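Local coordinates for ofchtiv-allosamidin (Ostrinia furnacalis, PDB 6JMB), which probably hydrolyses chitin as a group IV insect chitinase of glycoside hydrolase family 18, and here holds allosamidin in its barrel, at residues C8-W13 against F23-I28; A14-G19 against A51-L56; S68-N73 against N117-D122. All coordinates share one frame; numbering follows the deposited sequence.

How the contacts relate
All three contacts involve the family 18 barrel, but at different depths. Contact 1 is buried and mostly apolar: an aromatic side chain of strand 5-11 packs on the loop that leads to strand 35-43. Contact 2 uses an earlier part of that loop and joins it to the start of helix 54-59; it is partly buried, with one hydroxyl-carboxylate bond at its exposed side. The two touch through a hydrogen bond between Asp24 and Thr15. Contact 3, at the surface, is ionic, with one lysine meeting a turn before strand 120-124. It meets contact 1 where Ile28 packs on Leu69, and again in the barrel interior through a probable Tyr9-Asp122 hydrogen bond. Contacts 2 and 3 do not touch.

Contact 1 of 3, residues C8-W13 against F23-I28; sequences CYYGTW and FDVDDI. With AMI (allosamizoline), chain C; NAA (2-acetamido-2-deoxy-beta-D-allopyranose), chain B.
Tyr10 reaches out from strand 5-11 and gives its hydroxyl to the backbone carbonyl of Phe23, with OH 2.6 Å from O. The acceptor lies at the edge of the phenol ring, in its plane, while the hydroxyl stands 31° out of the plane of the carbonyl group. With CG anti to the backbone N (chi1 174°), the ring extends into the 23-28 loop and its two sides meet different partners. On one, CE1 comes to 3.4 Å from CD1 of Phe23, with the two ring planes inclined at 58°. On the other, CE2 meets CG2 of Val25 at 3.9 Å, at the edge and near the ring plane, and CD2 is 3.8 Å from CD1 of Ile28. The CA of Thr12 sits over one face of Tyr10. Phe66 of helix 62-67 adds to the apolar surroundings.

The loop is braced from within: Asp24 N donates to Asp27 OD2, and the CB of Asp27 lies over the centre of the Phe23 ring. On the same strand, Tyr9 sends its ring into the barrel, one face beneath the dimethylamino group of allosamizoline, CE2 3.4 Å from C8. Trp13 offers an indole face to N2 of the 2-acetamido-2-deoxy-beta-D-allopyranose, which lies over its centre. A strand with alternate residues facing the helical shell and the ligand pocket is characteristic of the family 18 TIM barrel.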
loop_
_atom_site.group_PDB
_atom_site.type_symbol
_atom_site.label_atom_id
_atom_site.label_comp_id
_atom_site.label_asym_id
_atom_site.label_seq_id
_atom_site.Cartn_x
_atom_site.Cartn_y
_atom_site.Cartn_z
ATOM N N CYS A 8 4.184 -1.254 -7.966
ATOM C CA CYS A 8 4.765 -2.148 -6.970
ATOM C C CYS A 8 5.558 -1.335 -5.959
ATOM O O CYS A 8 6.569 -0.731 -6.320
ATOM C CB CYS A 8 5.736 -3.120 -7.632
ATOM S SG CYS A 8 5.008 -4.251 -8.827
ATOM N N TYR A 9 5.146 -1.379 -4.697
ATOM C CA TYR A 9 5.957 -0.806 -3.628
ATOM C C TYR A 9 6.933 -1.840 -3.092
ATOM O O TYR A 9 6.599 -3.024 -2.961
ATOM C CB TYR A 9 5.073 -0.330 -2.479
ATOM C CG TYR A 9 4.397 0.986 -2.735
ATOM C CD1 TYR A 9 3.192 1.055 -3.415
ATOM C CD2 TYR A 9 4.970 2.168 -2.286
ATOM C CE1 TYR A 9 2.584 2.269 -3.638
ATOM C CE2 TYR A 9 4.364 3.388 -2.506
ATOM C CZ TYR A 9 3.161 3.428 -3.171
ATOM O OH TYR A 9 2.524 4.635 -3.389
ATOM N N TYR A 10 8.142 -1.386 -2.767
ATOM C CA TYR A 10 9.171 -2.228 -2.167
ATOM C C TYR A 10 9.532 -1.643 -0.807
ATOM O O TYR A 10 10.070 -0.530 -0.722
ATOM C CB TYR A 10 10.392 -2.293 -3.078
ATOM C CG TYR A 10 11.592 -3.029 -2.515
ATOM C CD1 TYR A 10 11.448 -4.115 -1.651
ATOM C CD2 TYR A 10 12.873 -2.631 -2.846
ATOM C CE1 TYR A 10 12.563 -4.783 -1.139
ATOM C CE2 TYR A 10 13.981 -3.296 -2.356
ATOM C CZ TYR A 10 13.823 -4.361 -1.506
ATOM O OH TYR A 10 14.941 -5.006 -1.020
ATOM N N GLY A 11 9.215 -2.386 0.255
ATOM C CA GLY A 11 9.662 -2.042 1.595
ATOM C C GLY A 11 11.126 -2.404 1.755
ATOM O O GLY A 11 11.461 -3.563 2.025
ATOM N N THR A 12 12.006 -1.419 1.566
ATOM C CA THR A 12 13.423 -1.691 1.339
ATOM C C THR A 12 14.125 -2.288 2.554
ATOM O O THR A 12 15.193 -2.894 2.395
ATOM C CB THR A 12 14.137 -0.423 0.856
ATOM O OG1 THR A 12 13.951 0.626 1.813
ATOM C CG2 THR A 12 13.580 0.023 -0.500
ATOM N N TRP A 13 13.552 -2.150 3.753
ATOM C CA TRP A 13 14.123 -2.759 4.947
ATOM C C TRP A 13 14.042 -4.281 4.920
ATOM O O TRP A 13 14.627 -4.935 5.793
ATOM C CB TRP A 13 13.428 -2.205 6.201
ATOM C CG TRP A 13 11.936 -2.292 6.127
ATOM C CD1 TRP A 13 11.159 -3.316 6.572
ATOM C CD2 TRP A 13 11.041 -1.322 5.560
ATOM N NE1 TRP A 13 9.833 -3.047 6.322
ATOM C CE2 TRP A 13 9.738 -1.830 5.697
ATOM C CE3 TRP A 13 11.220 -0.075 4.951
ATOM C CZ2 TRP A 13 8.615 -1.137 5.249
ATOM C CZ3 TRP A 13 10.103 0.613 4.504
ATOM C CH2 TRP A 13 8.818 0.078 4.656
ATOM N N PHE A 23 14.854 -10.120 1.110
ATOM C CA PHE A 23 14.403 -9.665 -0.202
ATOM C C PHE A 23 15.166 -8.392 -0.529
ATOM O O PHE A 23 14.951 -7.356 0.108
ATOM C CB PHE A 23 12.889 -9.431 -0.216
ATOM C CG PHE A 23 12.314 -9.185 -1.589
ATOM C CD1 PHE A 23 12.485 -7.962 -2.220
ATOM C CD2 PHE A 23 11.577 -10.165 -2.231
ATOM C CE1 PHE A 23 11.947 -7.730 -3.476
ATOM C CE2 PHE A 23 11.034 -9.940 -3.481
ATOM C CZ PHE A 23 11.219 -8.720 -4.104
ATOM N N ASP A 24 16.055 -8.482 -1.511
ATOM C CA ASP A 24 16.920 -7.397 -1.945
ATOM C C ASP A 24 16.415 -6.844 -3.272
ATOM O O ASP A 24 15.495 -7.388 -3.895
ATOM C CB ASP A 24 18.353 -7.909 -2.148
ATOM C CG ASP A 24 18.930 -8.571 -0.913
ATOM O OD1 ASP A 24 18.598 -8.150 0.208
ATOM O OD2 ASP A 24 19.734 -9.517 -1.071
ATOM N N VAL A 25 17.058 -5.765 -3.728
ATOM C CA VAL A 25 16.712 -5.201 -5.033
ATOM C C VAL A 25 16.770 -6.266 -6.119
ATOM O O VAL A 25 15.898 -6.326 -6.995
ATOM C CB VAL A 25 17.600 -3.988 -5.369
ATOM C CG1 VAL A 25 17.437 -3.596 -6.842
ATOM C CG2 VAL A 25 17.251 -2.808 -4.473
ATOM N N ASP A 26 17.781 -7.133 -6.078
ATOM C CA ASP A 26 17.913 -8.109 -7.152
ATOM C C ASP A 26 16.920 -9.263 -7.058
ATOM O O ASP A 26 16.958 -10.158 -7.911
ATOM C CB ASP A 26 19.359 -8.592 -7.317
ATOM C CG ASP A 26 19.860 -9.413 -6.146
ATOM O OD1 ASP A 26 19.093 -9.692 -5.201
ATOM O OD2 ASP A 26 21.052 -9.789 -6.177
ATOM N N ASP A 27 16.041 -9.264 -6.058
ATOM C CA ASP A 27 14.912 -10.183 -6.016
ATOM C C ASP A 27 13.704 -9.661 -6.778
ATOM O O ASP A 27 12.751 -10.415 -6.993
ATOM C CB ASP A 27 14.521 -10.459 -4.563
ATOM C CG ASP A 27 15.493 -11.388 -3.874
ATOM O OD1 ASP A 27 15.608 -12.553 -4.317
ATOM O OD2 ASP A 27 16.156 -10.965 -2.909
ATOM N N ILE A 28 13.726 -8.400 -7.188
ATOM C CA ILE A 28 12.612 -7.796 -7.910
ATOM C C ILE A 28 12.634 -8.273 -9.353
ATOM O O ILE A 28 13.683 -8.263 -10.009
ATOM C CB ILE A 28 12.708 -6.265 -7.855
ATOM C CG1 ILE A 28 12.585 -5.778 -6.411
ATOM C CG2 ILE A 28 11.647 -5.627 -8.753
ATOM C CD1 ILE A 28 12.837 -4.300 -6.241
HETATM C C1 AMI C . 0.968 1.395 3.823
HETATM C C2 AMI C . 1.930 2.587 4.220
HETATM C C3 AMI C . 3.083 1.932 4.798
HETATM C C4 AMI C . 2.505 0.620 5.470
HETATM C C5 AMI C . 1.648 0.125 4.404
HETATM C C6 AMI C . 0.596 -0.937 4.893
HETATM C C7 AMI C . 1.681 2.483 2.025
HETATM C C8 AMI C . 2.506 4.099 0.239
HETATM C C9 AMI C . 1.192 2.006 -0.437
HETATM N N2 AMI C . 2.190 3.218 3.106
HETATM N N7 AMI C . 1.796 2.869 0.613
HETATM O O3 AMI C . 3.753 2.800 5.710
HETATM O O4 AMI C . 3.468 -0.387 5.750
HETATM O O6 AMI C . -0.135 -0.382 5.968
HETATM O O7 AMI C . 1.025 1.343 2.380
HETATM C C1 NAA B . 8.277 -1.184 9.841
HETATM C C2 NAA B . 9.588 -0.662 10.412
HETATM C C3 NAA B . 10.427 -1.784 10.960
HETATM C C4 NAA B . 9.702 -2.631 11.950
HETATM C C5 NAA B . 8.379 -3.119 11.349
HETATM C C6 NAA B . 7.499 -3.777 12.348
HETATM C C7 NAA B . 10.326 1.463 9.137
HETATM C C8 NAA B . 11.093 2.103 7.967
HETATM N N2 NAA B . 10.329 -0.027 9.293
HETATM O O3 NAA B . 10.734 -2.653 9.849
HETATM O O4 NAA B . 10.514 -3.787 12.203
HETATM O O5 NAA B . 7.555 -1.989 10.859
HETATM O O6 NAA B . 6.162 -3.587 11.850
HETATM O O7 NAA B . 9.726 2.155 9.935
#

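Contact 2 of 3, residues A14-G19 against A51-L56; sequences ATYRTG and ALDPEL
Thr15 and Leu56 mark the nearest approach of the two backbones, their CA atoms still 9.1 Å apart, so side chains alone bridge the gap. Residues 14-16 are the end of a 3-10 segment that begins earlier in the chain, with Arg17 N bonding to Ala14 O, whereas 51-56 turns into a helix with Asp53 at the N-cap position.

Tyr16 spans the gap: its CG is anti to the carbonyl carbon (chi1 -61°), which carries the ring across toward 51-56. Its hydroxyl donates to Asp53, with OH 2.6 Å from OD2, and uses the syn lone pair of that oxygen. Ring and carboxylate approach from opposite directions with planes only 28° apart, and OD2 also lies in the ring plane, 3.2 Å from CE2 of Tyr16. A helix start beside this carboxylate would tend to favour its negative charge. Beneath the bond Leu56 fills in, its CB 3.6 Å from OH of Tyr16.

Thr15 divides its branches. CG2 lies over the centre of the Tyr16 ring, a CH-pi arrangement, and also meets Leu56 tip to tip, 3.8 Å from CD2. OG1 turns instead to Asp24, tying the turn to the loop that follows it.

The 3-10 turn follows strand 5-11, and helix 54-59 follows the antiparallel strand pair 35-43 and 49-51, so the contact joins loops on the substrate side of two adjacent barrel strands. The side chain of Asp53 is about 7 Å from a bound N-acetylallosamine (2-acetamido-2-deoxy-beta-D-allopyranose), while Leu56 also packs on Asn62 at the start of helix 62-67.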
loop_
_atom_site.group_PDB
_atom_site.type_symbol
_atom_site.label_atom_id
_atom_site.label_comp_id
_atom_site.label_asym_id
_atom_site.label_seq_id
_atom_site.Cartn_x
_atom_site.Cartn_y
_atom_site.Cartn_z
ATOM N N ALA A 14 13.345 -4.867 3.941
ATOM C CA ALA A 14 13.291 -6.323 3.839
ATOM C C ALA A 14 14.645 -6.941 3.529
ATOM O O ALA A 14 14.802 -8.164 3.661
ATOM C CB ALA A 14 12.267 -6.733 2.778
ATOM N N THR A 15 15.624 -6.135 3.124
ATOM C CA THR A 15 16.964 -6.655 2.904
ATOM C C THR A 15 17.589 -7.184 4.187
ATOM O O THR A 15 18.505 -8.013 4.118
ATOM C CB THR A 15 17.848 -5.577 2.269
ATOM O OG1 THR A 15 19.114 -6.150 1.915
ATOM C CG2 THR A 15 18.077 -4.419 3.237
ATOM N N TYR A 16 17.111 -6.745 5.350
ATOM C CA TYR A 16 17.662 -7.181 6.626
ATOM C C TYR A 16 17.034 -8.467 7.145
ATOM O O TYR A 16 17.516 -9.013 8.146
ATOM C CB TYR A 16 17.510 -6.081 7.681
ATOM C CG TYR A 16 18.229 -4.812 7.318
ATOM C CD1 TYR A 16 19.613 -4.782 7.211
ATOM C CD2 TYR A 16 17.525 -3.644 7.055
ATOM C CE1 TYR A 16 20.276 -3.624 6.871
ATOM C CE2 TYR A 16 18.181 -2.479 6.712
ATOM C CZ TYR A 16 19.554 -2.476 6.614
ATOM O OH TYR A 16 20.216 -1.321 6.278
ATOM N N ARG A 17 15.978 -8.961 6.509
ATOM C CA ARG A 17 15.462 -10.265 6.876
ATOM C C ARG A 17 16.477 -11.340 6.496
ATOM O O ARG A 17 17.328 -11.151 5.629
ATOM C CB ARG A 17 14.101 -10.498 6.211
ATOM C CG ARG A 17 13.049 -9.520 6.725
ATOM C CD ARG A 17 11.790 -9.426 5.871
ATOM N NE ARG A 17 10.984 -8.303 6.347
ATOM C CZ ARG A 17 9.917 -7.806 5.729
ATOM N NH1 ARG A 17 9.489 -8.333 4.592
ATOM N NH2 ARG A 17 9.278 -6.773 6.261
ATOM N N THR A 18 16.393 -12.478 7.168
ATOM C CA THR A 18 17.380 -13.523 6.956
ATOM C C THR A 18 16.780 -14.683 6.177
ATOM O O THR A 18 15.555 -14.832 6.075
ATOM C CB THR A 18 17.948 -14.025 8.286
ATOM O OG1 THR A 18 16.900 -14.632 9.047
ATOM C CG2 THR A 18 18.549 -12.869 9.077
ATOM N N GLY A 19 17.676 -15.490 5.611
ATOM C CA GLY A 19 17.272 -16.737 4.984
ATOM C C GLY A 19 16.268 -16.506 3.877
ATOM O O GLY A 19 16.451 -15.644 3.009
ATOM N N ALA A 51 17.512 10.555 3.386
ATOM C CA ALA A 51 17.536 9.102 3.415
ATOM C C ALA A 51 17.289 8.629 4.839
ATOM O O ALA A 51 17.904 9.131 5.787
ATOM C CB ALA A 51 18.893 8.592 2.925
ATOM N N LEU A 52 16.375 7.675 4.994
ATOM C CA LEU A 52 16.076 7.126 6.308
ATOM C C LEU A 52 17.024 6.005 6.717
ATOM O O LEU A 52 17.085 5.660 7.901
ATOM C CB LEU A 52 14.627 6.631 6.351
ATOM C CG LEU A 52 13.601 7.765 6.300
ATOM C CD1 LEU A 52 12.187 7.207 6.238
ATOM C CD2 LEU A 52 13.769 8.703 7.486
ATOM N N ASP A 53 17.753 5.426 5.772
ATOM C CA ASP A 53 18.733 4.376 6.062
ATOM C C ASP A 53 19.933 4.616 5.160
ATOM O O ASP A 53 20.190 3.862 4.214
ATOM C CB ASP A 53 18.112 2.994 5.843
ATOM C CG ASP A 53 19.015 1.860 6.289
ATOM O OD1 ASP A 53 20.155 2.114 6.744
ATOM O OD2 ASP A 53 18.581 0.691 6.179
ATOM N N PRO A 54 20.692 5.686 5.417
ATOM C CA PRO A 54 21.763 6.065 4.479
ATOM C C PRO A 54 22.805 4.982 4.256
ATOM O O PRO A 54 23.354 4.896 3.151
ATOM C CB PRO A 54 22.365 7.330 5.112
ATOM C CG PRO A 54 21.937 7.279 6.554
ATOM C CD PRO A 54 20.589 6.614 6.553
ATOM N N GLU A 55 23.088 4.143 5.257
ATOM C CA GLU A 55 24.047 3.062 5.041
ATOM C C GLU A 55 23.608 2.165 3.890
ATOM O O GLU A 55 24.418 1.803 3.032
ATOM C CB GLU A 55 24.243 2.259 6.328
ATOM C CG GLU A 55 25.188 1.055 6.198
ATOM C CD GLU A 55 26.627 1.441 5.896
ATOM O OE1 GLU A 55 27.003 2.611 6.121
ATOM O OE2 GLU A 55 27.387 0.561 5.437
ATOM N N LEU A 56 22.319 1.823 3.843
ATOM C CA LEU A 56 21.777 1.029 2.744
ATOM C C LEU A 56 21.563 1.884 1.500
ATOM O O LEU A 56 22.081 1.572 0.417
ATOM C CB LEU A 56 20.442 0.418 3.185
ATOM C CG LEU A 56 19.633 -0.315 2.114
ATOM C CD1 LEU A 56 20.401 -1.547 1.644
ATOM C CD2 LEU A 56 18.258 -0.705 2.655
#

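Contact 3 of 3, residues S68-N73 against N117-D122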
loop_
_atom_site.group_PDB
_atom_site.type_symbol
_atom_site.label_atom_id
_atom_site.label_comp_id
_atom_site.label_asym_id
_atom_site.label_seq_id
_atom_site.Cartn_x
_atom_site.Cartn_y
_atom_site.Cartn_z
ATOM N N SER A 68 18.516 1.194 -11.342
ATOM C CA SER A 68 19.183 0.454 -12.405
ATOM C C SER A 68 18.370 -0.729 -12.908
ATOM O O SER A 68 18.769 -1.346 -13.903
ATOM C CB SER A 68 20.565 -0.009 -11.949
ATOM O OG SER A 68 21.434 1.106 -11.828
ATOM N N LEU A 69 17.253 -1.066 -12.255
ATOM C CA LEU A 69 16.345 -2.049 -12.833
ATOM C C LEU A 69 15.859 -1.627 -14.214
ATOM O O LEU A 69 15.440 -2.484 -14.999
ATOM C CB LEU A 69 15.158 -2.288 -11.899
ATOM C CG LEU A 69 15.474 -2.985 -10.574
ATOM C CD1 LEU A 69 14.305 -2.839 -9.601
ATOM C CD2 LEU A 69 15.826 -4.456 -10.797
ATOM N N LYS A 70 15.912 -0.328 -14.529
ATOM C CA LYS A 70 15.565 0.138 -15.868
ATOM C C LYS A 70 16.544 -0.353 -16.927
ATOM O O LYS A 70 16.218 -0.312 -18.119
ATOM C CB LYS A 70 15.468 1.664 -15.884
ATOM C CG LYS A 70 14.284 2.187 -15.094
ATOM C CD LYS A 70 14.193 3.702 -15.174
ATOM C CE LYS A 70 15.206 4.373 -14.259
ATOM N NZ LYS A 70 15.020 5.849 -14.271
ATOM N N GLU A 71 17.724 -0.827 -16.524
ATOM C CA GLU A 71 18.633 -1.429 -17.493
ATOM C C GLU A 71 18.098 -2.762 -17.998
ATOM O O GLU A 71 18.412 -3.166 -19.123
ATOM C CB GLU A 71 20.022 -1.603 -16.881
ATOM C CG GLU A 71 20.810 -0.308 -16.785
ATOM C CD GLU A 71 21.905 -0.364 -15.740
ATOM O OE1 GLU A 71 22.215 0.690 -15.143
ATOM O OE2 GLU A 71 22.457 -1.462 -15.515
ATOM N N LYS A 72 17.286 -3.450 -17.195
ATOM C CA LYS A 72 16.664 -4.695 -17.633
ATOM C C LYS A 72 15.330 -4.447 -18.330
ATOM O O LYS A 72 15.061 -5.023 -19.388
ATOM C CB LYS A 72 16.482 -5.649 -16.449
ATOM C CG LYS A 72 15.979 -7.037 -16.843
ATOM C CD LYS A 72 16.883 -7.701 -17.881
ATOM C CE LYS A 72 16.411 -9.115 -18.212
ATOM N NZ LYS A 72 17.246 -9.766 -19.266
ATOM N N ASN A 73 14.484 -3.599 -17.750
ATOM C CA ASN A 73 13.213 -3.206 -18.361
ATOM C C ASN A 73 13.251 -1.708 -18.630
ATOM O O ASN A 73 12.963 -0.905 -17.726
ATOM C CB ASN A 73 12.039 -3.561 -17.447
ATOM C CG ASN A 73 10.705 -3.132 -18.018
ATOM O OD1 ASN A 73 10.626 -2.630 -19.138
ATOM N ND2 ASN A 73 9.644 -3.331 -17.251
ATOM N N ASN A 117 18.640 8.835 -10.164
ATOM C CA ASN A 117 17.993 8.399 -11.402
ATOM C C ASN A 117 16.581 7.846 -11.190
ATOM O O ASN A 117 16.149 6.932 -11.903
ATOM C CB ASN A 117 18.859 7.425 -12.212
ATOM C CG ASN A 117 18.429 7.339 -13.657
ATOM O OD1 ASN A 117 18.001 8.331 -14.248
ATOM N ND2 ASN A 117 18.524 6.146 -14.232
ATOM N N PHE A 118 15.849 8.393 -10.226
ATOM C CA PHE A 118 14.430 8.100 -10.109
ATOM C C PHE A 118 13.648 8.853 -11.185
ATOM O O PHE A 118 14.121 9.842 -11.757
ATOM C CB PHE A 118 13.914 8.502 -8.724
ATOM C CG PHE A 118 14.328 7.564 -7.619
ATOM C CD1 PHE A 118 13.679 6.348 -7.437
ATOM C CD2 PHE A 118 15.354 7.909 -6.745
ATOM C CE1 PHE A 118 14.059 5.490 -6.418
ATOM C CE2 PHE A 118 15.740 7.055 -5.717
ATOM C CZ PHE A 118 15.092 5.840 -5.555
ATOM N N ASP A 119 12.428 8.385 -11.447
ATOM C CA ASP A 119 11.566 8.996 -12.450
ATOM C C ASP A 119 10.474 9.864 -11.851
ATOM O O ASP A 119 9.659 10.418 -12.598
ATOM C CB ASP A 119 10.945 7.915 -13.334
ATOM C CG ASP A 119 11.985 7.096 -14.033
ATOM O OD1 ASP A 119 12.678 7.650 -14.914
ATOM O OD2 ASP A 119 12.143 5.909 -13.681
ATOM N N GLY A 120 10.435 10.001 -10.535
ATOM C CA GLY A 120 9.430 10.829 -9.907
ATOM C C GLY A 120 9.314 10.526 -8.427
ATOM O O GLY A 120 10.092 9.758 -7.862
ATOM N N LEU A 121 8.310 11.157 -7.823
ATOM C CA LEU A 121 8.095 11.150 -6.385
ATOM C C LEU A 121 6.685 10.671 -6.084
ATOM O O LEU A 121 5.722 11.102 -6.729
ATOM C CB LEU A 121 8.250 12.571 -5.822
ATOM C CG LEU A 121 7.999 12.747 -4.322
ATOM C CD1 LEU A 121 9.095 12.074 -3.511
ATOM C CD2 LEU A 121 7.885 14.221 -3.957
ATOM N N ASP A 122 6.567 9.788 -5.099
ATOM C CA ASP A 122 5.288 9.390 -4.533
ATOM C C ASP A 122 5.204 9.979 -3.134
ATOM O O ASP A 122 6.131 9.813 -2.334
ATOM C CB ASP A 122 5.202 7.862 -4.464
ATOM C CG ASP A 122 3.887 7.376 -3.903
ATOM O OD1 ASP A 122 2.821 7.812 -4.395
ATOM O OD2 ASP A 122 3.911 6.551 -2.965
HETATM O O HOH W 1 20.035 4.048 -12.341
#
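Lys70 brings its ammonium group to two acceptors at the turn before strand 120-124. The first is the backbone carbonyl of Asn117, with NZ 2.8 Å from O at a C=O...N angle of 154°, tilted somewhat out of the carbonyl plane. The second is the carboxylate of Asp119, in a salt bridge with NZ 2.9 Å from OD2. NZ comes in on the syn side of OD2, about 30° out of the carboxylate plane, and a weak bond joins Lys70 NZ to Asp119 OD1 at 3.0 Å. The lysine chain runs extended until chi3 (-77°), where a bend lets its outer methylenes lie along the acceptors, CD being 3.4 Å from OD2 of Asp119.

Asp119 OD2 has a further donor in the backbone N of Thr78, so strand 77-83 helps fix the carboxylate that receives the lysine. Asn117 ends helix 99-116 in a Schellman motif, with positive phi, and a cation beside the carbonyl end of that helix is probably favourable. Asp119 also opens the DxxDxDxE signature of family 18 chitinases, which continues through Asp122 to Asp124 and Glu126, both lining the allosamizoline pocket.

Farther out, a water links the segments: it accepts from Asn117 ND2 at 3.2 Å and donates to Ser68 OG at 3.3 Å. The 68-73 turn is held by Leu69 O, which accepts from both Lys72 N and Asn73 N. Inward from the polar group, Phe118 points away from this turn and packs on Phe66, Val80 and Ile113, while Leu69 lies against Ile28 and Leu76.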